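Side-chain contacts in C3-degrading proteinase (CppA protein) (Streptococcus pneumoniae, PDB 3E0R), which probably degrades complement component C3 as a proteinase, and is built from glyoxalase-like domains: residues 22-25 with 26-30; 81-84 with 85-88. All coordinates share one frame; numbering follows the deposited sequence.

Interaction 1 of 2, residues 22-25 with 26-30; sequences KLNE and TFYIE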
loop_
_atom_site.group_PDB
_atom_site.type_symbol
_atom_site.label_atom_id
_atom_site.label_comp_id
_atom_site.label_asym_id
_atom_site.label_seq_id
_atom_site.Cartn_x
_atom_site.Cartn_y
_atom_site.Cartn_z
ATOM N N LYS A 22 3.674 -12.882 11.867
ATOM C CA LYS A 22 2.399 -13.331 12.380
ATOM C C LYS A 22 1.560 -12.112 12.786
ATOM O O LYS A 22 0.376 -12.073 12.510
ATOM C CB LYS A 22 2.578 -14.322 13.539
ATOM C CG LYS A 22 1.307 -15.047 13.899
ATOM C CD LYS A 22 1.096 -16.227 12.970
ATOM C CE LYS A 22 -0.374 -16.476 12.655
ATOM N NZ LYS A 22 -0.553 -17.336 11.434
ATOM N N LEU A 23 2.183 -11.112 13.425
ATOM C CA LEU A 23 1.484 -9.877 13.777
ATOM C C LEU A 23 0.817 -9.243 12.576
ATOM O O LEU A 23 -0.374 -8.921 12.598
ATOM C CB LEU A 23 2.451 -8.836 14.366
ATOM C CG LEU A 23 2.592 -8.652 15.861
ATOM C CD1 LEU A 23 3.619 -7.553 16.161
ATOM C CD2 LEU A 23 1.226 -8.340 16.474
ATOM N N ASN A 24 1.622 -9.031 11.537
ATOM C CA ASN A 24 1.164 -8.373 10.306
ATOM C C ASN A 24 0.097 -9.223 9.593
ATOM O O ASN A 24 -0.908 -8.701 9.101
ATOM C CB ASN A 24 2.364 -8.006 9.412
ATOM C CG ASN A 24 3.139 -6.795 9.927
ATOM O OD1 ASN A 24 2.945 -5.695 9.443
ATOM N ND2 ASN A 24 3.967 -6.984 10.965
ATOM N N GLU A 25 0.287 -10.539 9.578
ATOM C CA GLU A 25 -0.731 -11.464 9.014
ATOM C C GLU A 25 -2.064 -11.334 9.728
ATOM O O GLU A 25 -3.112 -11.263 9.114
ATOM C CB GLU A 25 -0.312 -12.920 9.195
ATOM C CG GLU A 25 0.870 -13.396 8.407
ATOM C CD GLU A 25 0.990 -14.942 8.449
ATOM O OE1 GLU A 25 0.608 -15.556 9.460
ATOM O OE2 GLU A 25 1.464 -15.536 7.456
ATOM N N THR A 26 -2.006 -11.342 11.058
ATOM C CA THR A 26 -3.198 -11.243 11.872
ATOM C C THR A 26 -3.981 -9.986 11.551
ATOM O O THR A 26 -5.203 -9.979 11.642
ATOM C CB THR A 26 -2.857 -11.247 13.371
ATOM O OG1 THR A 26 -1.933 -12.306 13.627
ATOM C CG2 THR A 26 -4.096 -11.446 14.219
ATOM N N PHE A 27 -3.258 -8.933 11.188
ATOM C CA PHE A 27 -3.836 -7.607 10.950
ATOM C C PHE A 27 -4.496 -7.571 9.567
ATOM O O PHE A 27 -5.695 -7.297 9.438
ATOM C CB PHE A 27 -2.734 -6.512 11.107
ATOM C CG PHE A 27 -3.206 -5.125 10.835
ATOM C CD1 PHE A 27 -4.036 -4.467 11.741
ATOM C CD2 PHE A 27 -2.848 -4.479 9.678
ATOM C CE1 PHE A 27 -4.492 -3.192 11.490
ATOM C CE2 PHE A 27 -3.301 -3.209 9.409
ATOM C CZ PHE A 27 -4.098 -2.555 10.301
ATOM N N TYR A 28 -3.722 -7.920 8.550
ATOM C CA TYR A 28 -4.170 -7.719 7.174
ATOM C C TYR A 28 -5.183 -8.770 6.725
ATOM O O TYR A 28 -6.155 -8.467 6.010
ATOM C CB TYR A 28 -2.976 -7.683 6.262
ATOM C CG TYR A 28 -2.263 -6.369 6.309
ATOM C CD1 TYR A 28 -2.797 -5.258 5.679
ATOM C CD2 TYR A 28 -1.001 -6.246 6.914
ATOM C CE1 TYR A 28 -2.122 -4.016 5.705
ATOM C CE2 TYR A 28 -0.309 -5.001 6.937
ATOM C CZ TYR A 28 -0.899 -3.901 6.345
ATOM O OH TYR A 28 -0.242 -2.715 6.347
ATOM N N ILE A 29 -4.992 -9.981 7.241
ATOM C CA ILE A 29 -5.842 -11.106 6.892
ATOM C C ILE A 29 -6.989 -11.180 7.867
ATOM O O ILE A 29 -8.137 -11.038 7.471
ATOM C CB ILE A 29 -5.064 -12.468 6.854
ATOM C CG1 ILE A 29 -4.006 -12.445 5.758
ATOM C CG2 ILE A 29 -6.011 -13.626 6.591
ATOM C CD1 ILE A 29 -2.919 -13.445 5.970
ATOM N N GLU A 30 -6.677 -11.372 9.150
ATOM C CA GLU A 30 -7.725 -11.626 10.118
ATOM C C GLU A 30 -8.515 -10.363 10.371
ATOM O O GLU A 30 -9.745 -10.382 10.383
ATOM C CB GLU A 30 -7.227 -12.196 11.452
ATOM C CG GLU A 30 -5.897 -12.952 11.415
ATOM C CD GLU A 30 -5.988 -14.457 11.546
ATOM O OE1 GLU A 30 -6.184 -14.911 12.699
ATOM O OE2 GLU A 30 -5.797 -15.158 10.511
#
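Lys-22 and Thr-26, Asn-24 and Tyr-28, and Glu-25 and Ile-29 are joined by i-to-i+4 backbone hydrogen bonds of one continuous helix, which widens into a pi-type turn at residues 26-30. The threonine adds a second bond to the first of these pairs: with its hydroxyl anti to its own carbonyl carbon (chi1 -47°), Thr-26 OG1 folds back and donates to Lys-22 O at 2.6 Å. Lys-22 O is thus gripped twice, Thr-26 N and Thr-26 OG1 coming from opposite faces of its carbonyl plane, and the hydroxyl is satisfied within the helix itself. Three residues on from Lys-22, the extended chain of Glu-25 brings OE1 to Lys-22 NZ at 2.9 Å, an i-to-i+3 salt bridge in which the ammonium meets the oxygen nearly along its C-O axis. The aliphatic root of the same glutamate faces Ile-29, whose CD1 lies 4.2 Å from Glu-25 CB. Asn-24 and Tyr-28 run side by side in the same direction, amide and ring 21° from coplanar. Tyr-28 CD2 comes within 3.3 Å of Asn-24 O, so that the oxygen sits at the ring edge, close to its plane. Phe-27 CD2 stands over the centre of one face of the tyrosine ring, 3.6 Å above its plane. The asparagine amide is directed elsewhere, ND2 donating to Asn-20 O and Glu-115 OE2. Tyr-28 rests on Leu-16, Leu-46, Leu-55 and Leu-57, packing helix 21-31 against strands 9-18, 43-47 and 53-59, while Phe-27 turns to the loop at Ser-113 and Pro-114.

Interaction 2 of 2, residues 81-84 with 85-88; sequences VENP and LEIE
This local contact is a helix N-cap, formed where the chain leaves strand 74-81 and turns into helix 84-91, and Asn-83 supplies the cap to Leu-85. With the amide carbon of Asn-83 swung opposite its main-chain nitrogen (chi1 -172°), OD1 accepts from Leu-85 N at 3.0 Å. The donor nitrogen stands 45° out of the amide carbonyl plane, and OD1 also lies against Leu-85 CB. Through OD1 the side chain thus occupies an N-H that has no acceptor from an earlier turn, the usual work of an N-cap asparagine; Pro-84, which has no N-H to satisfy, comes next in the chain. Separately, a backbone i-to-i+3 bond closes the first turn: Asn-83 O takes the N-H of Glu-86 at 3.2 Å, again from above the carbonyl plane. A weak bond from Ile-87 N to Pro-84 O continues the turn. Glu-86 reaches back across the asparagine at about a right angle, its OE2 3.5 Å from Asn-83 CB, and OE1 accepts a hydrogen bond from Ser-149 N, tying the start of the helix to the segment leading into strand 151-159. On the inner side the contact is apolar. Val-81, the last residue of its strand, sets CB 4.2 Å from Ile-87 CG1, and both side chains also lie on Ile-121 of the adjacent strand 118-122, while Ile-87 extends to Phe-109 of strand 107-112.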
loop_
_atom_site.group_PDB
_atom_site.type_symbol
_atom_site.label_atom_id
_atom_site.label_comp_id
_atom_site.label_asym_id
_atom_site.label_seq_id
_atom_site.Cartn_x
_atom_site.Cartn_y
_atom_site.Cartn_z
ATOM N N VAL A 81 -13.045 -0.406 -0.778
ATOM C CA VAL A 81 -13.814 -1.635 -0.822
ATOM C C VAL A 81 -15.047 -1.462 -1.724
ATOM O O VAL A 81 -15.729 -0.437 -1.681
ATOM C CB VAL A 81 -14.200 -2.047 0.615
ATOM C CG1 VAL A 81 -15.193 -3.222 0.650
ATOM C CG2 VAL A 81 -12.974 -2.364 1.389
ATOM N N GLU A 82 -15.313 -2.468 -2.553
ATOM C CA GLU A 82 -16.523 -2.498 -3.420
ATOM C C GLU A 82 -17.893 -2.588 -2.670
ATOM O O GLU A 82 -18.741 -1.734 -2.876
ATOM C CB GLU A 82 -16.447 -3.681 -4.412
ATOM C CG GLU A 82 -17.598 -3.765 -5.396
ATOM C CD GLU A 82 -17.587 -2.584 -6.356
ATOM O OE1 GLU A 82 -16.513 -1.938 -6.465
ATOM O OE2 GLU A 82 -18.631 -2.320 -7.013
ATOM N N ASN A 83 -18.125 -3.656 -1.898
ATOM C CA ASN A 83 -19.361 -3.798 -1.130
ATOM C C ASN A 83 -19.193 -3.083 0.230
ATOM O O ASN A 83 -18.290 -3.418 1.015
ATOM C CB ASN A 83 -19.766 -5.273 -0.950
ATOM C CG ASN A 83 -21.180 -5.451 -0.295
ATOM O OD1 ASN A 83 -21.782 -4.517 0.300
ATOM N ND2 ASN A 83 -21.715 -6.672 -0.422
ATOM N N PRO A 84 -20.037 -2.070 0.495
ATOM C CA PRO A 84 -19.845 -1.357 1.769
ATOM C C PRO A 84 -20.218 -2.201 3.005
ATOM O O PRO A 84 -19.644 -2.025 4.083
ATOM C CB PRO A 84 -20.757 -0.112 1.645
ATOM C CG PRO A 84 -21.237 -0.101 0.221
ATOM C CD PRO A 84 -21.142 -1.505 -0.297
ATOM N N LEU A 85 -21.155 -3.124 2.845
ATOM C CA LEU A 85 -21.512 -4.005 3.953
ATOM C C LEU A 85 -20.362 -4.914 4.368
ATOM O O LEU A 85 -20.410 -5.517 5.426
ATOM C CB LEU A 85 -22.757 -4.832 3.616
ATOM C CG LEU A 85 -23.989 -4.011 3.245
ATOM C CD1 LEU A 85 -25.135 -4.975 3.010
ATOM C CD2 LEU A 85 -24.295 -2.949 4.324
ATOM N N GLU A 86 -19.317 -5.006 3.557
ATOM C CA GLU A 86 -18.142 -5.743 3.989
ATOM C C GLU A 86 -17.351 -4.944 5.009
ATOM O O GLU A 86 -16.765 -5.570 5.888
ATOM C CB GLU A 86 -17.274 -6.205 2.820
ATOM C CG GLU A 86 -18.000 -7.147 1.913
ATOM C CD GLU A 86 -17.241 -7.437 0.640
ATOM O OE1 GLU A 86 -16.060 -7.022 0.497
ATOM O OE2 GLU A 86 -17.847 -8.102 -0.237
ATOM N N ILE A 87 -17.333 -3.605 4.923
ATOM C CA ILE A 87 -16.677 -2.776 5.976
ATOM C C ILE A 87 -17.373 -2.911 7.354
ATOM O O ILE A 87 -16.725 -2.941 8.409
ATOM C CB ILE A 87 -16.593 -1.262 5.591
ATOM C CG1 ILE A 87 -15.634 -1.071 4.403
ATOM C CG2 ILE A 87 -16.135 -0.367 6.814
ATOM C CD1 ILE A 87 -15.750 0.266 3.750
ATOM N N GLU A 88 -18.701 -3.005 7.323
ATOM C CA GLU A 88 -19.500 -3.159 8.523
ATOM C C GLU A 88 -19.314 -4.553 9.115
ATOM O O GLU A 88 -19.453 -4.732 10.326
ATOM C CB GLU A 88 -20.985 -2.881 8.226
ATOM C CG GLU A 88 -21.234 -1.506 7.547
ATOM C CD GLU A 88 -22.706 -1.049 7.540
ATOM O OE1 GLU A 88 -23.648 -1.849 7.843
ATOM O OE2 GLU A 88 -22.918 0.144 7.207
#

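Overall arrangement
Both interactions fall within the CppA N-terminal region, interaction 1 preceding interaction 2 along the chain. Their centres are about 19 Å apart and their nearest atoms about 10 Å, so they do not meet. Each belongs to a helix packed on a different mixed sheet: helix 21-31 follows strand 9-18 of the eight-stranded sheet, and helix 84-91 follows strand 74-81 of the seven-stranded one. The strand-helix step is thus used twice, consistent with the repeated beta-alpha-beta-beta-beta modules of the glyoxalase clan. Interaction 1 runs through nearly the whole of its helix, whereas interaction 2 marks where the second helix begins.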